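YokD protein (Bacillus subtilis, PDB 2NYG) probably acts as an aminoglycoside-type N-acetyltransferase that uses acetyl-coenzyme A, binds coenzyme A in this structure, and may contribute to antibiotic resistance. Local coordinates at residues 4-9 with 42-47; 50-55 with 113-118; 175-180 with 246-251. One frame throughout, in Å; residues are numbered along the deposited sequence.

Contact 1: residues 4-9 with 42-47. With COA (coenzyme A), chain G.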
# COMPACT_ATOMS: atom_id res chain seq x y z
N LYS A 4 12.21 -13.68 -11.61
CA LYS A 4 12.78 -14.75 -10.79
C LYS A 4 11.65 -15.42 -10.01
O LYS A 4 11.61 -16.65 -9.88
CB LYS A 4 13.82 -14.18 -9.83
N ILE A 5 10.73 -14.61 -9.50
CA ILE A 5 9.59 -15.12 -8.75
C ILE A 5 8.71 -15.93 -9.69
O ILE A 5 8.13 -16.94 -9.29
CB ILE A 5 8.73 -13.97 -8.17
CG1 ILE A 5 9.58 -13.06 -7.27
CG2 ILE A 5 7.59 -14.55 -7.38
CD1 ILE A 5 10.11 -13.74 -6.03
N VAL A 6 8.62 -15.51 -10.95
CA VAL A 6 7.79 -16.21 -11.93
C VAL A 6 8.46 -17.48 -12.50
O VAL A 6 7.79 -18.43 -12.91
CB VAL A 6 7.42 -15.27 -13.12
CG1 VAL A 6 6.62 -16.02 -14.16
CG2 VAL A 6 6.62 -14.10 -12.61
N GLU A 7 9.79 -17.48 -12.52
CA GLU A 7 10.52 -18.62 -13.05
C GLU A 7 10.81 -19.69 -12.00
O GLU A 7 11.14 -20.82 -12.34
CB GLU A 7 11.82 -18.13 -13.69
CG GLU A 7 11.57 -17.38 -15.00
CD GLU A 7 12.86 -16.79 -15.59
OE1 GLU A 7 13.95 -17.35 -15.31
OE2 GLU A 7 12.77 -15.77 -16.35
N SER A 8 10.67 -19.34 -10.73
CA SER A 8 10.90 -20.30 -9.67
C SER A 8 9.56 -20.87 -9.24
O SER A 8 9.45 -21.53 -8.21
CB SER A 8 11.60 -19.63 -8.48
OG SER A 8 10.83 -18.56 -7.98
N THR A 9 8.52 -20.61 -10.04
CA THR A 9 7.17 -21.08 -9.75
C THR A 9 6.67 -22.12 -10.76
O THR A 9 6.46 -21.82 -11.93
CB THR A 9 6.16 -19.91 -9.73
OG1 THR A 9 6.66 -18.87 -8.88
CG2 THR A 9 4.82 -20.37 -9.19
N ILE A 42 5.95 -17.12 -1.38
CA ILE A 42 4.88 -18.01 -1.80
C ILE A 42 5.03 -18.51 -3.23
O ILE A 42 4.54 -19.59 -3.57
CB ILE A 42 3.51 -17.33 -1.66
CG1 ILE A 42 3.27 -16.93 -0.21
CG2 ILE A 42 2.41 -18.27 -2.13
CD1 ILE A 42 2.02 -16.12 -0.01
N GLY A 43 5.73 -17.72 -4.05
CA GLY A 43 5.88 -18.06 -5.45
C GLY A 43 4.87 -17.14 -6.11
O GLY A 43 4.03 -16.57 -5.43
N TRP A 44 4.95 -16.99 -7.43
CA TRP A 44 4.02 -16.09 -8.10
C TRP A 44 2.57 -16.41 -7.79
O TRP A 44 2.14 -17.55 -7.96
CB TRP A 44 4.20 -16.15 -9.62
CG TRP A 44 3.39 -15.08 -10.31
CD1 TRP A 44 3.59 -13.75 -10.23
CD2 TRP A 44 2.20 -15.26 -11.09
NE1 TRP A 44 2.61 -13.07 -10.89
CE2 TRP A 44 1.74 -13.97 -11.43
CE3 TRP A 44 1.47 -16.37 -11.52
CZ2 TRP A 44 0.58 -13.76 -12.19
CZ3 TRP A 44 0.31 -16.16 -12.28
CH2 TRP A 44 -0.12 -14.86 -12.60
N VAL A 45 1.81 -15.42 -7.32
CA VAL A 45 0.40 -15.67 -7.07
C VAL A 45 -0.46 -14.78 -7.99
O VAL A 45 -0.25 -13.58 -8.08
CB VAL A 45 0.00 -15.48 -5.57
CG1 VAL A 45 1.22 -15.51 -4.68
CG2 VAL A 45 -0.76 -14.22 -5.38
N ASN A 46 -1.39 -15.38 -8.71
CA ASN A 46 -2.28 -14.64 -9.61
C ASN A 46 -3.20 -13.79 -8.75
O ASN A 46 -4.10 -14.31 -8.08
CB ASN A 46 -3.08 -15.63 -10.48
CG ASN A 46 -4.00 -14.94 -11.47
OD1 ASN A 46 -3.72 -13.87 -11.97
ND2 ASN A 46 -5.11 -15.60 -11.77
N GLY A 47 -2.97 -12.49 -8.78
CA GLY A 47 -3.73 -11.56 -7.98
C GLY A 47 -2.84 -11.00 -6.88
O GLY A 47 -3.19 -10.04 -6.20
N1A COA G . 3.58 -13.54 -6.07
C2A COA G . 4.76 -13.65 -5.31
N3A COA G . 5.52 -12.52 -5.10
C4A COA G . 5.14 -11.31 -5.63
C5A COA G . 3.97 -11.15 -6.39
C6A COA G . 3.19 -12.30 -6.62
N6A COA G . 2.07 -12.22 -7.34
N7A COA G . 3.87 -9.85 -6.77
C8A COA G . 4.95 -9.18 -6.26
N9A COA G . 5.74 -10.11 -5.55
C1B COA G . 7.02 -9.91 -4.82
C2B COA G . 7.84 -8.63 -5.14
O2B COA G . 8.49 -8.64 -6.43
C3B COA G . 8.83 -8.58 -3.99
O3B COA G . 9.93 -9.43 -4.44
P3B COA G . 11.51 -9.01 -4.41
O7A COA G . 11.68 -7.60 -3.79
O8A COA G . 12.03 -8.91 -5.83
O9A COA G . 12.26 -10.07 -3.65
C4B COA G . 8.05 -9.18 -2.79
O4B COA G . 6.97 -9.95 -3.38
C5B COA G . 7.43 -8.12 -1.81
O5B COA G . 6.75 -8.88 -0.77
P1A COA G . 6.97 -8.50 0.76
O1A COA G . 6.21 -9.42 1.65
O2A COA G . 6.59 -7.04 1.01
O3A COA G . 8.51 -8.64 0.89
P2A COA G . 9.35 -10.00 1.02
O4A COA G . 10.30 -10.06 -0.12
O5A COA G . 8.48 -11.25 1.03
O6A COA G . 10.02 -9.72 2.48
CBP COA G . 9.30 -9.53 4.91
CCP COA G . 9.57 -10.42 3.65
CDP COA G . 10.12 -8.22 4.83
CEP COA G . 7.78 -9.28 4.94
CAP COA G . 9.88 -10.27 6.16
OAP COA G . 10.51 -11.48 5.69
C9P COA G . 8.84 -10.65 7.25
O9P COA G . 8.74 -11.98 7.51
N8P COA G . 8.03 -9.79 7.92
C7P COA G . 6.95 -10.27 8.81
C6P COA G . 5.59 -9.57 8.70

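Contact 2: residues 50-55 with 113-118. With COA (coenzyme A), chain G.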
# COMPACT_ATOMS: atom_id res chain seq x y z
N VAL A 50 -3.92 -9.34 -2.93
CA VAL A 50 -5.37 -9.42 -2.72
C VAL A 50 -5.82 -10.87 -2.73
O VAL A 50 -6.73 -11.25 -1.99
CB VAL A 50 -6.21 -8.61 -3.79
CG1 VAL A 50 -5.44 -7.39 -4.26
CG2 VAL A 50 -6.62 -9.49 -4.94
N ALA A 51 -5.19 -11.70 -3.54
CA ALA A 51 -5.55 -13.10 -3.61
C ALA A 51 -5.18 -13.81 -2.30
O ALA A 51 -5.84 -14.77 -1.90
CB ALA A 51 -4.85 -13.76 -4.78
N VAL A 52 -4.12 -13.36 -1.65
CA VAL A 52 -3.71 -13.99 -0.41
C VAL A 52 -4.63 -13.54 0.69
O VAL A 52 -5.00 -14.33 1.55
CB VAL A 52 -2.22 -13.66 -0.05
CG1 VAL A 52 -1.79 -14.37 1.24
CG2 VAL A 52 -1.31 -14.10 -1.19
N ILE A 53 -5.03 -12.28 0.66
CA ILE A 53 -5.92 -11.74 1.67
C ILE A 53 -7.29 -12.41 1.63
O ILE A 53 -7.88 -12.70 2.66
CB ILE A 53 -6.14 -10.24 1.48
CG1 ILE A 53 -4.81 -9.50 1.64
CG2 ILE A 53 -7.18 -9.73 2.46
CD1 ILE A 53 -4.90 -8.05 1.28
N GLN A 54 -7.79 -12.66 0.44
CA GLN A 54 -9.10 -13.27 0.28
C GLN A 54 -9.06 -14.74 0.66
O GLN A 54 -10.05 -15.29 1.15
CB GLN A 54 -9.55 -13.09 -1.16
CG GLN A 54 -9.47 -11.64 -1.55
CD GLN A 54 -9.94 -11.38 -2.95
OE1 GLN A 54 -9.60 -12.10 -3.88
NE2 GLN A 54 -10.73 -10.33 -3.11
N ALA A 55 -7.92 -15.37 0.45
CA ALA A 55 -7.75 -16.77 0.80
C ALA A 55 -7.78 -16.86 2.32
O ALA A 55 -8.29 -17.82 2.89
CB ALA A 55 -6.43 -17.29 0.24
N GLY A 113 5.79 -5.98 5.19
CA GLY A 113 5.33 -6.72 4.03
C GLY A 113 4.27 -6.02 3.19
O GLY A 113 3.56 -5.15 3.67
N GLN A 114 4.19 -6.41 1.92
CA GLN A 114 3.23 -5.84 1.00
C GLN A 114 1.80 -6.20 1.38
O GLN A 114 0.91 -5.36 1.34
CB GLN A 114 3.54 -6.32 -0.42
CG GLN A 114 4.75 -5.62 -1.01
CD GLN A 114 4.99 -5.94 -2.46
OE1 GLN A 114 4.13 -6.52 -3.14
NE2 GLN A 114 6.16 -5.53 -2.96
N ILE A 115 1.59 -7.46 1.76
CA ILE A 115 0.26 -7.92 2.15
C ILE A 115 -0.34 -7.07 3.26
O ILE A 115 -1.51 -6.69 3.20
CB ILE A 115 0.31 -9.38 2.58
CG1 ILE A 115 0.47 -10.26 1.35
CG2 ILE A 115 -0.95 -9.75 3.33
CD1 ILE A 115 0.96 -11.67 1.64
N VAL A 116 0.45 -6.76 4.28
CA VAL A 116 -0.04 -5.94 5.38
C VAL A 116 -0.34 -4.53 4.91
O VAL A 116 -1.30 -3.92 5.37
CB VAL A 116 0.99 -5.86 6.53
CG1 VAL A 116 0.59 -4.77 7.51
CG2 VAL A 116 1.08 -7.19 7.24
N GLU A 117 0.47 -4.02 4.00
CA GLU A 117 0.27 -2.66 3.52
C GLU A 117 -1.05 -2.54 2.76
O GLU A 117 -1.74 -1.53 2.85
CB GLU A 117 1.45 -2.22 2.63
CG GLU A 117 1.30 -0.80 2.08
CD GLU A 117 1.25 0.27 3.15
OE1 GLU A 117 0.93 -0.03 4.32
OE2 GLU A 117 1.52 1.44 2.82
N LEU A 118 -1.39 -3.58 2.02
CA LEU A 118 -2.63 -3.59 1.28
C LEU A 118 -3.79 -3.95 2.20
O LEU A 118 -4.89 -3.42 2.08
CB LEU A 118 -2.56 -4.60 0.15
CG LEU A 118 -3.87 -4.62 -0.63
CD1 LEU A 118 -4.08 -3.27 -1.31
CD2 LEU A 118 -3.84 -5.73 -1.63
N1A COA G . 3.58 -13.54 -6.07
C2A COA G . 4.76 -13.65 -5.31
N3A COA G . 5.52 -12.52 -5.10
C4A COA G . 5.14 -11.31 -5.63
C5A COA G . 3.97 -11.15 -6.39
C6A COA G . 3.19 -12.30 -6.62
N6A COA G . 2.07 -12.22 -7.34
N7A COA G . 3.87 -9.85 -6.77
C8A COA G . 4.95 -9.18 -6.26
N9A COA G . 5.74 -10.11 -5.55
C1B COA G . 7.02 -9.91 -4.82
C2B COA G . 7.84 -8.63 -5.14
O2B COA G . 8.49 -8.64 -6.43
C3B COA G . 8.83 -8.58 -3.99
O3B COA G . 9.93 -9.43 -4.44
P3B COA G . 11.51 -9.01 -4.41
O7A COA G . 11.68 -7.60 -3.79
O8A COA G . 12.03 -8.91 -5.83
O9A COA G . 12.26 -10.07 -3.65
C4B COA G . 8.05 -9.18 -2.79
O4B COA G . 6.97 -9.95 -3.38
C5B COA G . 7.43 -8.12 -1.81
O5B COA G . 6.75 -8.88 -0.77
P1A COA G . 6.97 -8.50 0.76
O1A COA G . 6.21 -9.42 1.65
O2A COA G . 6.59 -7.04 1.01
O3A COA G . 8.51 -8.64 0.89
P2A COA G . 9.35 -10.00 1.02
O4A COA G . 10.30 -10.06 -0.12
O5A COA G . 8.48 -11.25 1.03
O6A COA G . 10.02 -9.72 2.48
CBP COA G . 9.30 -9.53 4.91
CCP COA G . 9.57 -10.42 3.65
CDP COA G . 10.12 -8.22 4.83
CEP COA G . 7.78 -9.28 4.94
CAP COA G . 9.88 -10.27 6.16
OAP COA G . 10.51 -11.48 5.69
C9P COA G . 8.84 -10.65 7.25
O9P COA G . 8.74 -11.98 7.51
N8P COA G . 8.03 -9.79 7.92
C7P COA G . 6.95 -10.27 8.81
C6P COA G . 5.59 -9.57 8.70

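Contact 3: residues 175-180 with 246-251. With COA (coenzyme A), chain G.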
# COMPACT_ATOMS: atom_id res chain seq x y z
N GLY A 175 5.66 -17.85 5.41
CA GLY A 175 6.88 -17.47 4.75
C GLY A 175 7.81 -16.72 5.68
O GLY A 175 8.90 -16.37 5.27
N ALA A 176 7.40 -16.47 6.92
CA ALA A 176 8.27 -15.76 7.87
C ALA A 176 8.77 -16.69 8.96
O ALA A 176 8.24 -17.77 9.17
CB ALA A 176 7.53 -14.61 8.52
N ASP A 177 9.81 -16.25 9.67
CA ASP A 177 10.37 -17.04 10.75
C ASP A 177 9.99 -16.41 12.09
O ASP A 177 9.26 -15.42 12.13
CB ASP A 177 11.90 -17.13 10.63
CG ASP A 177 12.44 -18.48 11.11
OD1 ASP A 177 11.95 -19.02 12.13
OD2 ASP A 177 13.38 -19.00 10.46
N PHE A 178 10.50 -16.99 13.16
CA PHE A 178 10.22 -16.52 14.51
C PHE A 178 10.65 -15.10 14.83
O PHE A 178 10.04 -14.42 15.65
CB PHE A 178 10.84 -17.47 15.51
CG PHE A 178 10.13 -18.78 15.60
CD1 PHE A 178 10.78 -19.97 15.26
CD2 PHE A 178 8.82 -18.84 16.07
CE1 PHE A 178 10.12 -21.19 15.38
CE2 PHE A 178 8.16 -20.05 16.19
CZ PHE A 178 8.81 -21.24 15.84
N ASP A 179 11.72 -14.65 14.18
CA ASP A 179 12.25 -13.31 14.41
C ASP A 179 11.22 -12.24 14.13
O ASP A 179 11.46 -11.07 14.42
CB ASP A 179 13.47 -13.07 13.52
CG ASP A 179 13.12 -13.01 12.05
OD1 ASP A 179 12.45 -13.95 11.56
OD2 ASP A 179 13.50 -12.03 11.39
N SER A 180 10.08 -12.64 13.57
CA SER A 180 8.97 -11.74 13.23
C SER A 180 7.76 -11.92 14.11
O SER A 180 6.79 -11.21 13.93
CB SER A 180 8.49 -11.97 11.80
OG SER A 180 9.53 -11.84 10.84
N ASN A 246 7.28 -21.78 3.43
CA ASN A 246 7.25 -22.68 4.58
C ASN A 246 6.51 -21.99 5.70
O ASN A 246 6.84 -20.88 6.08
CB ASN A 246 8.67 -23.00 5.04
CG ASN A 246 9.39 -23.91 4.07
OD1 ASN A 246 10.41 -23.54 3.50
ND2 ASN A 246 8.84 -25.10 3.86
N CYS A 247 5.51 -22.67 6.24
CA CYS A 247 4.72 -22.04 7.29
C CYS A 247 4.53 -22.83 8.57
O CYS A 247 4.67 -24.06 8.60
CB CYS A 247 3.33 -21.70 6.75
SG CYS A 247 3.26 -20.95 5.12
N ARG A 248 4.21 -22.11 9.63
CA ARG A 248 3.89 -22.77 10.86
C ARG A 248 2.80 -22.00 11.55
O ARG A 248 2.75 -20.78 11.50
CB ARG A 248 5.10 -22.98 11.76
CG ARG A 248 5.99 -21.82 12.00
CD ARG A 248 7.21 -22.37 12.71
NE ARG A 248 8.42 -21.61 12.39
CZ ARG A 248 9.57 -22.16 12.00
NH1 ARG A 248 9.67 -23.48 11.88
NH2 ARG A 248 10.60 -21.39 11.73
N LEU A 249 1.88 -22.75 12.14
CA LEU A 249 0.75 -22.19 12.85
C LEU A 249 0.82 -22.72 14.26
O LEU A 249 0.95 -23.92 14.46
CB LEU A 249 -0.56 -22.64 12.18
CG LEU A 249 -1.83 -22.25 12.96
CD1 LEU A 249 -2.09 -20.76 12.81
CD2 LEU A 249 -3.01 -23.04 12.45
N PHE A 250 0.74 -21.82 15.25
CA PHE A 250 0.78 -22.23 16.65
C PHE A 250 -0.03 -21.32 17.56
O PHE A 250 -0.49 -20.25 17.16
CB PHE A 250 2.23 -22.30 17.14
CG PHE A 250 2.99 -21.01 16.99
CD1 PHE A 250 2.85 -19.99 17.92
CD2 PHE A 250 3.86 -20.83 15.91
CE1 PHE A 250 3.58 -18.81 17.80
CE2 PHE A 250 4.59 -19.65 15.78
CZ PHE A 250 4.45 -18.64 16.73
N SER A 251 -0.19 -21.76 18.80
CA SER A 251 -0.94 -21.03 19.81
C SER A 251 -0.20 -19.76 20.25
O SER A 251 0.99 -19.80 20.53
CB SER A 251 -1.16 -21.94 21.02
OG SER A 251 -1.82 -21.24 22.05
N1A COA G . 3.58 -13.54 -6.07
C2A COA G . 4.76 -13.65 -5.31
N3A COA G . 5.52 -12.52 -5.10
C4A COA G . 5.14 -11.31 -5.63
C5A COA G . 3.97 -11.15 -6.39
C6A COA G . 3.19 -12.30 -6.62
N6A COA G . 2.07 -12.22 -7.34
N7A COA G . 3.87 -9.85 -6.77
C8A COA G . 4.95 -9.18 -6.26
N9A COA G . 5.74 -10.11 -5.55
C1B COA G . 7.02 -9.91 -4.82
C2B COA G . 7.84 -8.63 -5.14
O2B COA G . 8.49 -8.64 -6.43
C3B COA G . 8.83 -8.58 -3.99
O3B COA G . 9.93 -9.43 -4.44
P3B COA G . 11.51 -9.01 -4.41
O7A COA G . 11.68 -7.60 -3.79
O8A COA G . 12.03 -8.91 -5.83
O9A COA G . 12.26 -10.07 -3.65
C4B COA G . 8.05 -9.18 -2.79
O4B COA G . 6.97 -9.95 -3.38
C5B COA G . 7.43 -8.12 -1.81
O5B COA G . 6.75 -8.88 -0.77
P1A COA G . 6.97 -8.50 0.76
O1A COA G . 6.21 -9.42 1.65
O2A COA G . 6.59 -7.04 1.01
O3A COA G . 8.51 -8.64 0.89
P2A COA G . 9.35 -10.00 1.02
O4A COA G . 10.30 -10.06 -0.12
O5A COA G . 8.48 -11.25 1.03
O6A COA G . 10.02 -9.72 2.48
CBP COA G . 9.30 -9.53 4.91
CCP COA G . 9.57 -10.42 3.65
CDP COA G . 10.12 -8.22 4.83
CEP COA G . 7.78 -9.28 4.94
CAP COA G . 9.88 -10.27 6.16
OAP COA G . 10.51 -11.48 5.69
C9P COA G . 8.84 -10.65 7.25
O9P COA G . 8.74 -11.98 7.51
N8P COA G . 8.03 -9.79 7.92
C7P COA G . 6.95 -10.27 8.81
C6P COA G . 5.59 -9.57 8.70

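Contact 1: residues 4-9 with 42-47
Thr9 and Trp44 make the polar link of this contact. Trp44 N donates to Thr9 OG1 at 2.9 Å, and the bond is nearly straight at 164°. The Thr9 hydroxyl thus accepts from the loop 42-47; its bond back to Ile5 O, in the last turn of helix 3-7, is doubtful in length.

The apolar contacts lie close by. Ile5 places CG2 anti to its backbone N, which brings that methyl 3.6 Å from Trp44 N and equally near C2A of the coenzyme A adenine. Val6 and Trp44 lie side by side and point the same way, with Val6 CG2 3.9 Å from Trp44 CD1. The indole CG is anti to the backbone N (chi1 -172°), and the ring runs on past Val6, away from the helix. Trp90 of the second subunit packs on Val6 and Thr9, and Ile94 of that subunit packs on Trp44.

The third kind of interaction is with the cofactor. Val45 N donates to coenzyme A N1A at 2.9 Å, and coenzyme A N6A donates to Val45 O at 2.8 Å. Gly43 and Trp44 also border the adenine.

The hydrogen bonds to the base thus come from the main chain of Val45, which pairs a donor with N1A and an acceptor with the amino group N6A, while the side chains of Val45 and Trp44 pack near it. This pattern is consistent with recognition of adenine by its hydrogen-bonding edge, with Ile5 adding an apolar contact at C2A.

Contact 2: residues 50-55 with 113-118
Leu118 and Val50 touch through their methyl groups, in a contact made of branched aliphatic side chains with no hydrogen bond across it. Leu118 can be followed outward. Its CB leaves the backbone toward helix 48-60. Leu118 CG lies anti to the backbone N (chi1 179°), and this carries the branch point to 4.1 Å from Ile53 CD1. Leu118 CD2 touches two residues of the other helix, 3.5 Å from Val50 CG1 and 3.9 Å from Ile53 CD1, and also comes near Val50 N.

One turn earlier, Ile115 fills the other end of the contact. Ile115 CG2 lies 4.2 Å from Ile53 CG1. Ile115 CD1 meets Val52 CG1 at 3.9 Å, and these two side chains cross at about a right angle. Ile53 thus packs against both Ile115 and Leu118.

The short helical segments pass 9.8 Å apart at a crossing angle of -75°; three residues of one and two of the other meet. The start of helix 114-119 also holds the cofactor: Gln114 N donates to O2A, a phosphate oxygen of coenzyme A. Gln114 is an experimentally established CoA-binding residue.

Around the contact, Ile115 also packs on Met68 of strand 65-69, on Leu39 in the loop after strand 32-37, and on Ala49 of helix 48-60. Val52 touches Ile18 of helix 15-25. Pro107 and Arg120 of the second subunit pack on Val50 and Leu118, respectively. The pair of helices is therefore set between the central sheet, helix 15-25 and the dimer partner.

Contact 3: residues 175-180 with 246-251
Asp177 and Arg248 form a salt bridge, with Asp177 OD1 2.8 Å from Arg248 NH2. The hydrogen bond within it is weak, bent to 129°. The carboxylate oxygen comes in at the edge of the guanidinium, near its plane. Phe178 covers one face of the same group. Ring and guanidinium planes are only 3° apart, and Arg248 NE lies over the ring face, 3.5 Å from Phe178 CE1. Beyond it, Phe178 CE2 meets Phe250 CE2 at 3.6 Å, with the two rings turned obliquely by 38°.

At the start of the loop the backbones touch. Gly175 N makes a weak hydrogen bond to Asn246 O at 3.3 Å, and Cys247 SG lies beside the same nitrogen.

The next shell holds these groups in place. Asp177 OD1 also accepts from Phe178 N at 2.7 Å through its anti lone pair, and from Gln225 NE2. Three donors thus meet at one oxygen, the Arg248 bond being the weak one, which should limit rotation of the carboxylate. Arg248 has a second acidic partner, since its NH1 forms a salt bridge with Glu232 of helix 224-234, and Met237 packs on Phe178, Arg248 and Phe250.

Strand 245-251 pairs antiparallel with strand 170-174, through backbone bonds of Arg248 with Leu173 and Phe250 with Val171. After Gly175 the loop runs at an oblique angle to strand 245-251. Ala176 and Ser180 belong to the coenzyme A pocket, and Ser180 OG makes a weak bond to O9P. This is a cofactor-lining loop that follows a strand of the central mixed sheet, held against the adjacent strand in this member of the antibiotic N-acetyltransferase family.

From the N terminus, contact 1 comes first. It closes a loop that contains helix 15-25 and strand 32-37 and returns to helix 3-7. Contact 2 opens just afterwards on helix 48-60 and closes at helix 114-119, spanning strand 65-69. Contact 3 closes the last loop, from the end of strand 170-174 to strand 245-251. The three follow in series; none nests or crosses. Contacts 1 and 2 touch where Val45 and Asn46 meet Ala51, and both reach the second subunit. Contact 3 stands apart, about 17 Å from contact 2 between centres. Coenzyme A joins all three: adenine at contact 1, phosphate at contact 2, pantetheine arm at contact 3.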